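Local structure of putative mannose-1-phosphate guanylyl transferase (Thermus thermophilus, 2CU2) at residues A[5-10]-A[43-48]; A[29-34]-A[290-295]; A[64-69]-A[73-78]; A[83-88]-A[203-208]; A[296-301]-A[306-311]. The protein probably transfers a guanylyl group from GTP to mannose-1-phosphate, giving GDP-mannose, as a sugar nucleotidyltransferase with a C-terminal beta-helix domain. One frame throughout, in Å; residues are numbered along the deposited sequence.

Interaction 1 of 5, residues A[5-10]-A[43-48]; sequences ALVMAG and ERLAPL
Leu45, which meets Ala5 and Val7 through one methyl, has its carbonyl O taken by the N-H of Leu48, with Leu45 O and Leu48 N 2.9 Å apart. The bond closes a four-residue turn, 45-48, in which 46-48 keep helical backbone angles without the regular bonds. No polar bond crosses between the segments. The contact is apolar and small, about 94 Å² over both sides.

CD2 of Leu45 carries all of it. The methyl sits 3.7 Å from Ala5 CB and 3.8 Å from Val7 CG2. It thus touches two residues on the same side of strand 3-8, two apart. CG of Leu45 is anti to the backbone N (chi1 -176°), which sends the branch toward the strand. On Val7 the touching branch is CG2, the one beside the backbone N. The side chains of Val7 and Leu45 run past each other in opposite directions rather than meeting end on.

All three residues are buried. Strand 3-8 is the first strand of the Rossmann-like core of the nucleotidyltransferase fold. Beyond it Gly10 enters the glycine-rich loop that probably serves the nucleotide, as in relatives. The strand is flanked by parallel strands 54-59 and 102-107. Helix 37-45 covers one face of it and is tied in turn to helix 115-128 by the salt bridge between Arg44 and Asp115.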
# COMPACT_ATOMS: atom_id res chain seq x y z
N ALA A 5 -2.12 -23.24 -34.11
CA ALA A 5 -2.76 -22.54 -33.02
C ALA A 5 -2.30 -21.09 -33.01
O ALA A 5 -1.10 -20.81 -33.09
CB ALA A 5 -2.41 -23.21 -31.69
N LEU A 6 -3.26 -20.18 -32.93
CA LEU A 6 -2.95 -18.76 -32.87
C LEU A 6 -3.23 -18.31 -31.44
O LEU A 6 -4.37 -18.37 -30.97
CB LEU A 6 -3.83 -17.94 -33.82
CG LEU A 6 -3.66 -16.42 -33.64
CD1 LEU A 6 -2.29 -16.01 -34.18
CD2 LEU A 6 -4.76 -15.66 -34.35
N VAL A 7 -2.19 -17.86 -30.75
CA VAL A 7 -2.31 -17.36 -29.39
C VAL A 7 -2.23 -15.83 -29.36
O VAL A 7 -1.19 -15.22 -29.58
CB VAL A 7 -1.19 -17.96 -28.55
CG1 VAL A 7 -1.27 -17.43 -27.12
CG2 VAL A 7 -1.31 -19.47 -28.53
N MET A 8 -3.40 -15.21 -29.12
CA MET A 8 -3.46 -13.75 -29.14
C MET A 8 -3.06 -13.14 -27.80
O MET A 8 -3.72 -13.30 -26.78
CB MET A 8 -4.88 -13.34 -29.51
CG MET A 8 -5.33 -13.95 -30.84
SD MET A 8 -6.94 -13.33 -31.37
CE MET A 8 -7.93 -14.05 -30.04
N ALA A 9 -1.91 -12.44 -27.81
CA ALA A 9 -1.47 -11.74 -26.62
C ALA A 9 -1.70 -10.23 -26.75
O ALA A 9 -1.18 -9.57 -27.64
CB ALA A 9 0.02 -12.02 -26.41
N GLY A 10 -2.55 -9.70 -25.86
CA GLY A 10 -2.86 -8.28 -25.92
C GLY A 10 -3.52 -7.77 -24.64
O GLY A 10 -3.61 -8.46 -23.63
N GLU A 43 1.74 -23.67 -21.74
CA GLU A 43 1.95 -24.96 -21.10
C GLU A 43 0.73 -25.86 -21.28
O GLU A 43 0.83 -27.05 -21.53
CB GLU A 43 2.23 -24.73 -19.61
CG GLU A 43 2.20 -25.97 -18.76
CD GLU A 43 2.46 -25.66 -17.30
OE1 GLU A 43 2.28 -26.57 -16.46
OE2 GLU A 43 2.85 -24.51 -16.99
N ARG A 44 -0.44 -25.24 -21.15
CA ARG A 44 -1.73 -25.89 -21.28
C ARG A 44 -1.98 -26.35 -22.73
O ARG A 44 -2.65 -27.36 -22.97
CB ARG A 44 -2.79 -24.89 -20.84
CG ARG A 44 -4.24 -25.26 -21.05
CD ARG A 44 -5.10 -24.10 -20.57
NE ARG A 44 -4.77 -23.77 -19.19
CZ ARG A 44 -4.45 -22.55 -18.75
NH1 ARG A 44 -4.42 -21.51 -19.58
NH2 ARG A 44 -4.16 -22.38 -17.46
N LEU A 45 -1.44 -25.59 -23.68
CA LEU A 45 -1.63 -25.89 -25.09
C LEU A 45 -0.65 -26.90 -25.69
O LEU A 45 -1.01 -27.65 -26.58
CB LEU A 45 -1.55 -24.58 -25.91
CG LEU A 45 -1.81 -24.63 -27.42
CD1 LEU A 45 -3.22 -25.13 -27.69
CD2 LEU A 45 -1.64 -23.25 -28.04
N ALA A 46 0.59 -26.92 -25.19
CA ALA A 46 1.63 -27.81 -25.70
C ALA A 46 1.20 -29.24 -26.03
O ALA A 46 1.43 -29.71 -27.14
CB ALA A 46 2.82 -27.83 -24.74
N PRO A 47 0.57 -29.95 -25.08
CA PRO A 47 0.14 -31.33 -25.32
C PRO A 47 -0.84 -31.51 -26.48
O PRO A 47 -0.90 -32.58 -27.09
CB PRO A 47 -0.49 -31.74 -23.98
CG PRO A 47 0.27 -30.91 -22.99
CD PRO A 47 0.30 -29.56 -23.68
N LEU A 48 -1.60 -30.46 -26.78
CA LEU A 48 -2.58 -30.53 -27.86
C LEU A 48 -2.00 -30.05 -29.19
O LEU A 48 -2.15 -30.71 -30.21
CB LEU A 48 -3.82 -29.71 -27.51
CG LEU A 48 -4.96 -29.76 -28.53
CD1 LEU A 48 -5.48 -31.19 -28.62
CD2 LEU A 48 -6.08 -28.82 -28.12

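Interaction 2 of 5, residues A[29-34]-A[290-295]; sequences LPLFEG and VVYADR
Tyr292 donates a hydrogen bond from its hydroxyl to the carbonyl O of Pro30, with Tyr292 OH and Pro30 O 2.6 Å apart. The C=O...O angle is 161°, so the hydroxyl comes in nearly along the C=O axis. Pro30 O lies at the edge of the ring and in its plane. The Pro30 ring also touches the hydroxyl, with CG 3.9 Å from Tyr292 OH. Beside the bond, Leu31 CD2 approaches Tyr292 CE1 at 4.1 Å, coming obliquely to the ring. Both Pro30 and Leu31 cross the tyrosine at about a right angle.

CG of Tyr292 is anti to its backbone N (chi1 -171°), and the ring reaches out from strand 290-293 to the loop 29-34. Leu19 packs on both Leu31 and Tyr292. Ala309 and Val311 of the neighbouring strand 306-311 also touch the tyrosine.

The loop belongs to the nucleotidyltransferase part of the chain and the strand to the beta-helix part, so the contact joins the two. The chemistry is one short hydrogen bond with apolar packing beside it. It fixes where the phenol end lies and satisfies the backbone carbonyl of Pro30, while the leucine methyl packs against the ring.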
# COMPACT_ATOMS: atom_id res chain seq x y z
N LEU A 29 1.91 -10.67 -16.90
CA LEU A 29 1.94 -10.39 -15.47
C LEU A 29 1.99 -11.64 -14.59
O LEU A 29 1.25 -12.60 -14.77
CB LEU A 29 0.68 -9.57 -15.19
CG LEU A 29 0.59 -8.32 -16.07
CD1 LEU A 29 -0.68 -7.51 -15.82
CD2 LEU A 29 1.76 -7.36 -15.84
N PRO A 30 2.89 -11.65 -13.58
CA PRO A 30 3.02 -12.79 -12.68
C PRO A 30 1.86 -12.84 -11.69
O PRO A 30 1.81 -12.11 -10.71
CB PRO A 30 4.33 -12.64 -11.93
CG PRO A 30 4.70 -11.16 -11.95
CD PRO A 30 3.88 -10.64 -13.22
N LEU A 31 0.88 -13.72 -11.99
CA LEU A 31 -0.35 -13.74 -11.20
C LEU A 31 -0.51 -15.03 -10.39
O LEU A 31 -0.02 -15.17 -9.28
CB LEU A 31 -1.53 -13.57 -12.15
CG LEU A 31 -1.85 -12.09 -12.42
CD1 LEU A 31 -3.00 -11.92 -13.41
CD2 LEU A 31 -2.26 -11.34 -11.15
N PHE A 32 -1.28 -15.98 -10.96
CA PHE A 32 -1.61 -17.22 -10.25
C PHE A 32 -0.44 -18.21 -10.24
O PHE A 32 0.16 -18.51 -11.27
CB PHE A 32 -2.83 -17.85 -10.92
CG PHE A 32 -3.98 -16.88 -10.91
CD1 PHE A 32 -4.60 -16.58 -9.71
CD2 PHE A 32 -4.41 -16.31 -12.09
CE1 PHE A 32 -5.67 -15.69 -9.69
CE2 PHE A 32 -5.48 -15.42 -12.07
CZ PHE A 32 -6.11 -15.11 -10.87
N GLU A 33 -0.06 -18.71 -9.05
CA GLU A 33 1.07 -19.63 -8.97
C GLU A 33 2.39 -18.93 -9.33
O GLU A 33 3.43 -19.56 -9.49
CB GLU A 33 0.82 -20.80 -9.92
CG GLU A 33 -0.14 -21.84 -9.32
CD GLU A 33 -0.25 -23.03 -10.25
OE1 GLU A 33 0.75 -23.40 -10.85
OE2 GLU A 33 -1.34 -23.60 -10.34
N GLY A 34 2.35 -17.61 -9.44
CA GLY A 34 3.55 -16.84 -9.79
C GLY A 34 3.82 -16.84 -11.29
O GLY A 34 4.82 -16.32 -11.78
N VAL A 290 -8.61 -8.79 -1.13
CA VAL A 290 -7.78 -9.29 -2.21
C VAL A 290 -6.47 -8.52 -2.06
O VAL A 290 -6.46 -7.29 -2.17
CB VAL A 290 -8.38 -8.99 -3.60
CG1 VAL A 290 -7.37 -9.30 -4.67
CG2 VAL A 290 -9.65 -9.82 -3.82
N VAL A 291 -5.39 -9.24 -1.80
CA VAL A 291 -4.09 -8.62 -1.59
C VAL A 291 -3.02 -9.10 -2.56
O VAL A 291 -2.82 -10.30 -2.75
CB VAL A 291 -3.57 -8.91 -0.16
CG1 VAL A 291 -2.19 -8.31 0.02
CG2 VAL A 291 -4.55 -8.37 0.87
N TYR A 292 -2.33 -8.15 -3.18
CA TYR A 292 -1.23 -8.49 -4.07
C TYR A 292 0.00 -7.78 -3.52
O TYR A 292 0.02 -6.56 -3.40
CB TYR A 292 -1.48 -8.02 -5.51
CG TYR A 292 -0.44 -8.57 -6.46
CD1 TYR A 292 -0.72 -9.69 -7.25
CD2 TYR A 292 0.85 -8.03 -6.52
CE1 TYR A 292 0.25 -10.26 -8.06
CE2 TYR A 292 1.84 -8.61 -7.33
CZ TYR A 292 1.53 -9.72 -8.10
OH TYR A 292 2.48 -10.30 -8.92
N ALA A 293 1.02 -8.56 -3.18
CA ALA A 293 2.29 -8.04 -2.72
C ALA A 293 3.45 -8.66 -3.50
O ALA A 293 3.84 -9.81 -3.30
CB ALA A 293 2.43 -8.36 -1.23
N ASP A 294 3.99 -7.87 -4.44
CA ASP A 294 5.13 -8.34 -5.21
C ASP A 294 6.33 -8.65 -4.31
O ASP A 294 7.12 -9.56 -4.55
CB ASP A 294 5.50 -7.26 -6.23
CG ASP A 294 6.40 -6.22 -5.56
OD1 ASP A 294 6.12 -5.88 -4.41
OD2 ASP A 294 7.35 -5.77 -6.19
N ARG A 295 6.48 -7.82 -3.25
CA ARG A 295 7.60 -7.97 -2.34
C ARG A 295 7.30 -7.32 -0.99
O ARG A 295 6.22 -6.82 -0.73
CB ARG A 295 8.83 -7.30 -2.97
CG ARG A 295 10.13 -7.99 -2.55
CD ARG A 295 11.30 -7.00 -2.47
NE ARG A 295 12.53 -7.61 -2.98
CZ ARG A 295 13.36 -8.17 -2.08
NH1 ARG A 295 13.06 -8.16 -0.80
NH2 ARG A 295 14.49 -8.75 -2.50

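Interaction 3 of 5, residues A[64-69]-A[73-78]; sequences AVARPY and IRLLLE
Arg67 and Leu75 face each other with their CA atoms 7.5 Å apart, and Tyr69 and Ile73 with theirs 7.3 Å apart. In the first segment 64-66 are helical and 67-69 form a 3-10 turn, where Tyr69 N bonds Ala66 O at 2.8 Å. The chain then reverses into strand 74-78.

Leu75 is the main side chain. Its CD1 lies over one face of the Arg67 guanidinium, 3.8 Å from CZ and set toward the rim. The arginine chain is bent at chi2 (102°) and again at chi3, which folds the flat group over the methyl. Glu63 holds the charged end by a salt bridge to NH1. The other methyl of Leu75, CD2, touches Ala66 CB at 4.3 Å.

This is the return half of a beta-alpha-beta crossover, in which strand 54-59, helix 63-66 and strand 74-78 follow one another and the two strands pair in parallel. Leu75 and Ile73 also pack on Leu56 of strand 54-59.

At the turn, Ile73 CD1 comes to 3.7 Å from the carbonyl O of Tyr69. The Tyr69 ring leads away from strand 74-78. It packs on Leu38 and Leu42 of helix 37-45, and its hydroxyl bonds Thr36 OG1.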
# COMPACT_ATOMS: atom_id res chain seq x y z
N ALA A 64 10.07 -7.31 -27.29
CA ALA A 64 11.07 -7.55 -26.26
C ALA A 64 10.57 -8.53 -25.19
O ALA A 64 11.16 -9.57 -24.93
CB ALA A 64 11.43 -6.22 -25.62
N VAL A 65 9.46 -8.17 -24.54
CA VAL A 65 8.91 -9.00 -23.47
C VAL A 65 8.36 -10.34 -23.96
O VAL A 65 8.22 -11.30 -23.21
CB VAL A 65 7.82 -8.20 -22.75
CG1 VAL A 65 6.61 -8.02 -23.66
CG2 VAL A 65 7.39 -8.93 -21.48
N ALA A 66 8.01 -10.39 -25.26
CA ALA A 66 7.41 -11.61 -25.78
C ALA A 66 8.44 -12.62 -26.29
O ALA A 66 8.22 -13.83 -26.30
CB ALA A 66 6.45 -11.22 -26.92
N ARG A 67 9.60 -12.10 -26.74
CA ARG A 67 10.55 -12.97 -27.43
C ARG A 67 10.95 -14.21 -26.62
O ARG A 67 11.08 -15.30 -27.16
CB ARG A 67 11.77 -12.19 -27.88
CG ARG A 67 12.55 -12.92 -28.99
CD ARG A 67 12.28 -12.34 -30.39
NE ARG A 67 12.08 -13.41 -31.37
CZ ARG A 67 11.60 -13.06 -32.58
NH1 ARG A 67 11.32 -11.80 -32.84
NH2 ARG A 67 11.46 -13.99 -33.54
N PRO A 68 11.23 -14.03 -25.31
CA PRO A 68 11.57 -15.16 -24.44
C PRO A 68 10.57 -16.33 -24.56
O PRO A 68 10.91 -17.48 -24.31
CB PRO A 68 11.68 -14.65 -23.01
CG PRO A 68 11.97 -13.16 -23.11
CD PRO A 68 11.30 -12.80 -24.53
N TYR A 69 9.32 -16.02 -24.96
CA TYR A 69 8.33 -17.08 -25.11
C TYR A 69 8.47 -17.85 -26.44
O TYR A 69 8.01 -18.98 -26.59
CB TYR A 69 6.93 -16.46 -24.99
CG TYR A 69 6.67 -16.01 -23.59
CD1 TYR A 69 6.14 -16.91 -22.65
CD2 TYR A 69 6.87 -14.68 -23.22
CE1 TYR A 69 5.86 -16.48 -21.36
CE2 TYR A 69 6.57 -14.25 -21.93
CZ TYR A 69 6.06 -15.15 -21.01
OH TYR A 69 5.83 -14.75 -19.71
N ILE A 73 7.84 -21.71 -30.77
CA ILE A 73 6.72 -20.86 -31.11
C ILE A 73 7.18 -19.69 -31.99
O ILE A 73 8.25 -19.12 -31.81
CB ILE A 73 6.15 -20.32 -29.80
CG1 ILE A 73 5.54 -21.46 -28.98
CG2 ILE A 73 5.04 -19.29 -30.09
CD1 ILE A 73 5.09 -21.02 -27.59
N ARG A 74 6.35 -19.38 -32.99
CA ARG A 74 6.66 -18.26 -33.88
C ARG A 74 5.90 -16.99 -33.48
O ARG A 74 4.73 -17.02 -33.12
CB ARG A 74 6.29 -18.68 -35.31
CG ARG A 74 6.73 -20.10 -35.64
CD ARG A 74 6.48 -20.46 -37.12
NE ARG A 74 6.11 -21.88 -37.26
CZ ARG A 74 5.63 -22.28 -38.45
NH1 ARG A 74 5.52 -21.41 -39.45
NH2 ARG A 74 5.29 -23.56 -38.64
N LEU A 75 6.63 -15.85 -33.50
CA LEU A 75 6.00 -14.57 -33.20
C LEU A 75 5.33 -13.96 -34.44
O LEU A 75 5.90 -13.89 -35.51
CB LEU A 75 7.10 -13.61 -32.70
CG LEU A 75 7.46 -13.84 -31.23
CD1 LEU A 75 8.38 -12.75 -30.67
CD2 LEU A 75 6.24 -13.90 -30.32
N LEU A 76 4.10 -13.48 -34.28
CA LEU A 76 3.42 -12.76 -35.34
C LEU A 76 3.29 -11.35 -34.78
O LEU A 76 2.43 -11.09 -33.93
CB LEU A 76 2.02 -13.33 -35.62
CG LEU A 76 1.93 -14.60 -36.45
CD1 LEU A 76 0.48 -14.88 -36.76
CD2 LEU A 76 2.72 -14.43 -37.75
N LEU A 77 4.15 -10.46 -35.24
CA LEU A 77 4.17 -9.09 -34.76
C LEU A 77 3.14 -8.22 -35.46
O LEU A 77 3.19 -8.03 -36.67
CB LEU A 77 5.57 -8.50 -34.95
CG LEU A 77 6.71 -9.32 -34.33
CD1 LEU A 77 8.04 -8.67 -34.64
CD2 LEU A 77 6.51 -9.43 -32.82
N GLU A 78 2.20 -7.69 -34.67
CA GLU A 78 1.16 -6.82 -35.19
C GLU A 78 1.70 -5.39 -35.20
O GLU A 78 2.02 -4.83 -34.15
CB GLU A 78 -0.09 -6.89 -34.29
CG GLU A 78 -0.66 -8.29 -34.16
CD GLU A 78 -1.64 -8.43 -32.99
OE1 GLU A 78 -2.78 -7.92 -33.09
OE2 GLU A 78 -1.27 -9.06 -31.98

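Interaction 4 of 5, residues A[83-88]-A[203-208]; sequences DTAGAV and RHLPSH
Ala85 and His208 make the main contact, and it is one of van der Waals and C-H to oxygen approaches. No hydrogen bond crosses between the segments. The imidazole turns its edge to helix 83-98. Its CD2 comes to 3.3 Å from Ala85 O, which lies near the ring plane. Its NE2 is 3.6 Å from Ala85 CB. Gly86 N also lies at the ring edge, in plane, 3.8 Å from His208 NE2. Gly86 has no side chain, and the ring edge comes up beside its backbone.

The apolar share belongs to Leu205. Its CD2 lies over one face of the His208 ring, 3.5 Å above the plane and offset toward the rim. The same methyl touches Ala85 CB at 4.4 Å. Leucine and imidazole therefore approach the alanine together, and all four touching residues are buried.

The contact joins helices of the nucleotidyltransferase domain. Helix 83-98 follows strand 74-78. Leu205 both leaves helix 194-204 and stands at the N-cap position of helix 206-216, so the chain breaks direction here.

Among the polar bonds, one bears on the ring. Ser207 OG and His208 ND1 are 2.9 Å apart, and either may be the donor. This bond lies in the ring plane and helps fix the rotation of the imidazole. The backbone bond from His208 N to Leu205 O, 2.8 Å, holds the first turn of helix 206-216. On helix 83-98, Thr84 OG1 bonds Ile233 N.

Aromatic contact comes from Phe201, whose ring meets that of His208 at about 55°.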
# COMPACT_ATOMS: atom_id res chain seq x y z
N ASP A 83 -7.29 -5.09 -32.97
CA ASP A 83 -8.17 -6.05 -32.31
C ASP A 83 -7.87 -7.49 -32.72
O ASP A 83 -6.83 -7.81 -33.29
CB ASP A 83 -9.62 -5.70 -32.66
CG ASP A 83 -10.47 -5.75 -31.39
OD1 ASP A 83 -11.40 -4.94 -31.29
OD2 ASP A 83 -10.18 -6.56 -30.52
N THR A 84 -8.81 -8.40 -32.37
CA THR A 84 -8.61 -9.81 -32.68
C THR A 84 -8.89 -10.11 -34.16
O THR A 84 -8.36 -11.05 -34.73
CB THR A 84 -9.55 -10.63 -31.80
OG1 THR A 84 -10.90 -10.34 -32.18
CG2 THR A 84 -9.37 -10.24 -30.33
N ALA A 85 -9.78 -9.36 -34.81
CA ALA A 85 -10.04 -9.64 -36.21
C ALA A 85 -8.77 -9.49 -37.05
O ALA A 85 -8.55 -10.21 -38.02
CB ALA A 85 -11.11 -8.67 -36.70
N GLY A 86 -7.98 -8.48 -36.64
CA GLY A 86 -6.69 -8.27 -37.29
C GLY A 86 -5.71 -9.40 -36.96
O GLY A 86 -5.04 -9.94 -37.82
N ALA A 87 -5.64 -9.80 -35.69
CA ALA A 87 -4.77 -10.90 -35.31
C ALA A 87 -5.21 -12.19 -36.02
O ALA A 87 -4.39 -12.96 -36.49
CB ALA A 87 -4.79 -11.09 -33.80
N VAL A 88 -6.52 -12.42 -36.09
CA VAL A 88 -7.03 -13.62 -36.75
C VAL A 88 -6.66 -13.61 -38.23
O VAL A 88 -6.34 -14.65 -38.81
CB VAL A 88 -8.56 -13.73 -36.58
CG1 VAL A 88 -9.11 -14.83 -37.47
CG2 VAL A 88 -8.91 -14.04 -35.11
N ARG A 203 -17.67 -12.79 -46.93
CA ARG A 203 -19.11 -12.51 -46.80
C ARG A 203 -19.43 -11.33 -45.87
O ARG A 203 -20.29 -10.50 -46.16
CB ARG A 203 -19.82 -13.75 -46.27
CG ARG A 203 -19.78 -14.96 -47.21
CD ARG A 203 -20.42 -16.20 -46.56
NE ARG A 203 -20.35 -17.34 -47.47
CZ ARG A 203 -20.62 -18.57 -46.97
NH1 ARG A 203 -20.95 -18.73 -45.70
NH2 ARG A 203 -20.57 -19.62 -47.78
N HIS A 204 -18.78 -11.28 -44.68
CA HIS A 204 -19.16 -10.25 -43.70
C HIS A 204 -18.07 -9.22 -43.38
O HIS A 204 -18.29 -8.28 -42.63
CB HIS A 204 -19.63 -10.90 -42.39
CG HIS A 204 -20.41 -12.15 -42.65
ND1 HIS A 204 -19.83 -13.36 -42.79
CD2 HIS A 204 -21.80 -12.31 -42.70
CE1 HIS A 204 -20.85 -14.23 -42.95
NE2 HIS A 204 -22.04 -13.63 -42.90
N LEU A 205 -16.85 -9.42 -43.91
CA LEU A 205 -15.75 -8.51 -43.56
C LEU A 205 -14.78 -8.26 -44.73
O LEU A 205 -13.62 -8.66 -44.73
CB LEU A 205 -15.00 -9.13 -42.37
CG LEU A 205 -14.22 -8.11 -41.52
CD1 LEU A 205 -15.06 -6.94 -41.01
CD2 LEU A 205 -13.62 -8.75 -40.28
N PRO A 206 -15.35 -7.60 -45.76
CA PRO A 206 -14.64 -7.33 -47.02
C PRO A 206 -13.22 -6.78 -46.85
O PRO A 206 -12.30 -7.12 -47.59
CB PRO A 206 -15.53 -6.37 -47.79
CG PRO A 206 -16.96 -6.68 -47.38
CD PRO A 206 -16.71 -7.10 -45.86
N SER A 207 -13.08 -5.85 -45.89
CA SER A 207 -11.76 -5.26 -45.66
C SER A 207 -10.70 -6.33 -45.36
O SER A 207 -9.55 -6.25 -45.78
CB SER A 207 -11.87 -4.30 -44.47
OG SER A 207 -12.31 -5.01 -43.32
N HIS A 208 -11.11 -7.34 -44.56
CA HIS A 208 -10.17 -8.38 -44.17
C HIS A 208 -9.97 -9.43 -45.26
O HIS A 208 -8.92 -10.04 -45.40
CB HIS A 208 -10.67 -9.04 -42.88
CG HIS A 208 -10.45 -8.12 -41.69
ND1 HIS A 208 -10.94 -6.86 -41.62
CD2 HIS A 208 -9.70 -8.37 -40.54
CE1 HIS A 208 -10.50 -6.37 -40.44
NE2 HIS A 208 -9.76 -7.25 -39.77

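Interaction 5 of 5, residues A[296-301]-A[306-311]; sequences GVVATL and LVVAKV
No flat side chain takes part where Val298 and Thr300 meet Val308 and Lys310, so there are no ring faces or edges to match. The groups that meet are methyls and methylenes. Val298 CG1 touches Val308 CG1 at 4.0 Å. In both valines this branch is anti to the backbone N (chi1 170° in Val298). The two valines lie alongside, pointing opposite ways. Val298 CG2 meets Lys310 CB at 4.2 Å, and Thr300 CG2 meets Val308 CG2 at 4.3 Å.

The strand segments 297-301 and 306-311 run nearly antiparallel, at 161°, with their axes 8.9 Å apart. No hydrogen bond joins them. They lie in different sheets and face each other across the interior of the beta-helix domain. Strand 297-301 pairs with 280-284, and strand 306-311 lies between 290-293 and 314-319. Strand 297-301 also pairs in parallel with a strand of the second subunit, so that sheet continues across the interface.

The polar ends are satisfied away from the valines. Thr300 OG1 bonds His281 NE2 and Thr286 OG1. Lys310 NZ makes a salt bridge to Asp294 OD1, a hydrogen bond to Gly312 O, and a second salt bridge to Asp313 OD1 of the second subunit. Two carboxylates would probably favour a charged amine in this buried side chain. The chemistry is thus divided: aliphatic carbons meet between the sheets, while the lysine tip carries its charge to the subunit interface.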
# COMPACT_ATOMS: atom_id res chain seq x y z
N GLY A 296 8.31 -7.39 -0.09
CA GLY A 296 8.12 -6.82 1.24
C GLY A 296 6.88 -7.38 1.93
O GLY A 296 6.58 -8.56 1.86
N VAL A 297 6.18 -6.50 2.67
CA VAL A 297 5.03 -6.95 3.45
C VAL A 297 3.82 -6.01 3.26
O VAL A 297 3.96 -4.82 3.01
CB VAL A 297 5.44 -6.97 4.92
CG1 VAL A 297 4.22 -7.24 5.80
CG2 VAL A 297 6.47 -8.06 5.16
N VAL A 298 2.62 -6.61 3.36
CA VAL A 298 1.41 -5.81 3.29
C VAL A 298 0.52 -6.04 4.51
O VAL A 298 0.07 -7.15 4.78
CB VAL A 298 0.66 -6.17 2.01
CG1 VAL A 298 -0.73 -5.53 2.03
CG2 VAL A 298 1.42 -5.66 0.80
N ALA A 299 0.32 -5.08 5.39
CA ALA A 299 -0.42 -5.34 6.61
C ALA A 299 -1.77 -4.64 6.55
O ALA A 299 -1.86 -3.45 6.25
CB ALA A 299 0.37 -4.87 7.83
N THR A 300 -2.82 -5.40 6.83
CA THR A 300 -4.16 -4.86 6.83
C THR A 300 -4.68 -5.09 8.24
O THR A 300 -4.48 -6.15 8.84
CB THR A 300 -5.04 -5.55 5.78
OG1 THR A 300 -5.13 -6.96 6.05
CG2 THR A 300 -4.44 -5.36 4.39
N LEU A 301 -5.34 -4.07 8.78
CA LEU A 301 -5.85 -4.11 10.13
C LEU A 301 -7.29 -3.61 10.17
O LEU A 301 -7.56 -2.45 9.84
CB LEU A 301 -4.94 -3.24 11.01
CG LEU A 301 -3.41 -3.30 10.98
CD1 LEU A 301 -2.85 -2.03 11.55
CD2 LEU A 301 -2.92 -4.50 11.79
N LEU A 306 -11.63 -5.11 0.64
CA LEU A 306 -10.73 -4.22 -0.08
C LEU A 306 -9.71 -4.93 -0.96
O LEU A 306 -9.37 -6.10 -0.75
CB LEU A 306 -9.95 -3.33 0.90
CG LEU A 306 -10.63 -2.26 1.75
CD1 LEU A 306 -9.56 -1.50 2.54
CD2 LEU A 306 -11.39 -1.28 0.85
N VAL A 307 -9.24 -4.20 -1.97
CA VAL A 307 -8.19 -4.68 -2.83
C VAL A 307 -7.02 -3.80 -2.44
O VAL A 307 -7.12 -2.58 -2.46
CB VAL A 307 -8.48 -4.44 -4.34
CG1 VAL A 307 -7.17 -4.60 -5.14
CG2 VAL A 307 -9.53 -5.42 -4.86
N VAL A 308 -5.91 -4.42 -2.05
CA VAL A 308 -4.71 -3.68 -1.70
C VAL A 308 -3.66 -4.34 -2.58
O VAL A 308 -3.34 -5.51 -2.39
CB VAL A 308 -4.32 -3.85 -0.23
CG1 VAL A 308 -3.13 -2.94 0.11
CG2 VAL A 308 -5.51 -3.53 0.67
N ALA A 309 -3.13 -3.60 -3.56
CA ALA A 309 -2.15 -4.15 -4.49
C ALA A 309 -0.88 -3.32 -4.52
O ALA A 309 -0.90 -2.13 -4.85
CB ALA A 309 -2.74 -4.24 -5.90
N LYS A 310 0.24 -3.96 -4.18
CA LYS A 310 1.53 -3.29 -4.13
C LYS A 310 2.52 -3.91 -5.11
O LYS A 310 2.82 -5.10 -5.07
CB LYS A 310 2.06 -3.40 -2.71
CG LYS A 310 3.48 -2.82 -2.57
CD LYS A 310 4.44 -3.80 -1.91
CE LYS A 310 5.89 -3.29 -1.89
NZ LYS A 310 6.45 -3.39 -3.24
N VAL A 311 3.04 -3.09 -6.01
CA VAL A 311 4.05 -3.54 -6.97
C VAL A 311 5.09 -2.42 -7.03
O VAL A 311 4.78 -1.29 -7.41
CB VAL A 311 3.46 -3.78 -8.38
CG1 VAL A 311 4.58 -4.23 -9.33
CG2 VAL A 311 2.36 -4.83 -8.31

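Interactions 1, 3 and 4 belong to the nucleotidyltransferase fold. Interactions 1 and 4 are buried, while interaction 3 lies at the surface and admits a guanidinium. Interactions 1 and 3 reach the same sheet and touch through Leu6 and Leu76. Interaction 4 meets interaction 1 on the side of strand 3-8 away from Leu45, where Met8 and Leu6 pack on helix 83-98. Interaction 5 is buried between sheets of the beta-helix domain. Interaction 2 bridges the two parts and is the only one with a hydrogen bond between its segments. Interactions 2 and 5 share a sheet, as strands 290-293 and 306-311 are neighbours. Interactions 4 and 5 are farthest apart, with centres about 42 Å from each other.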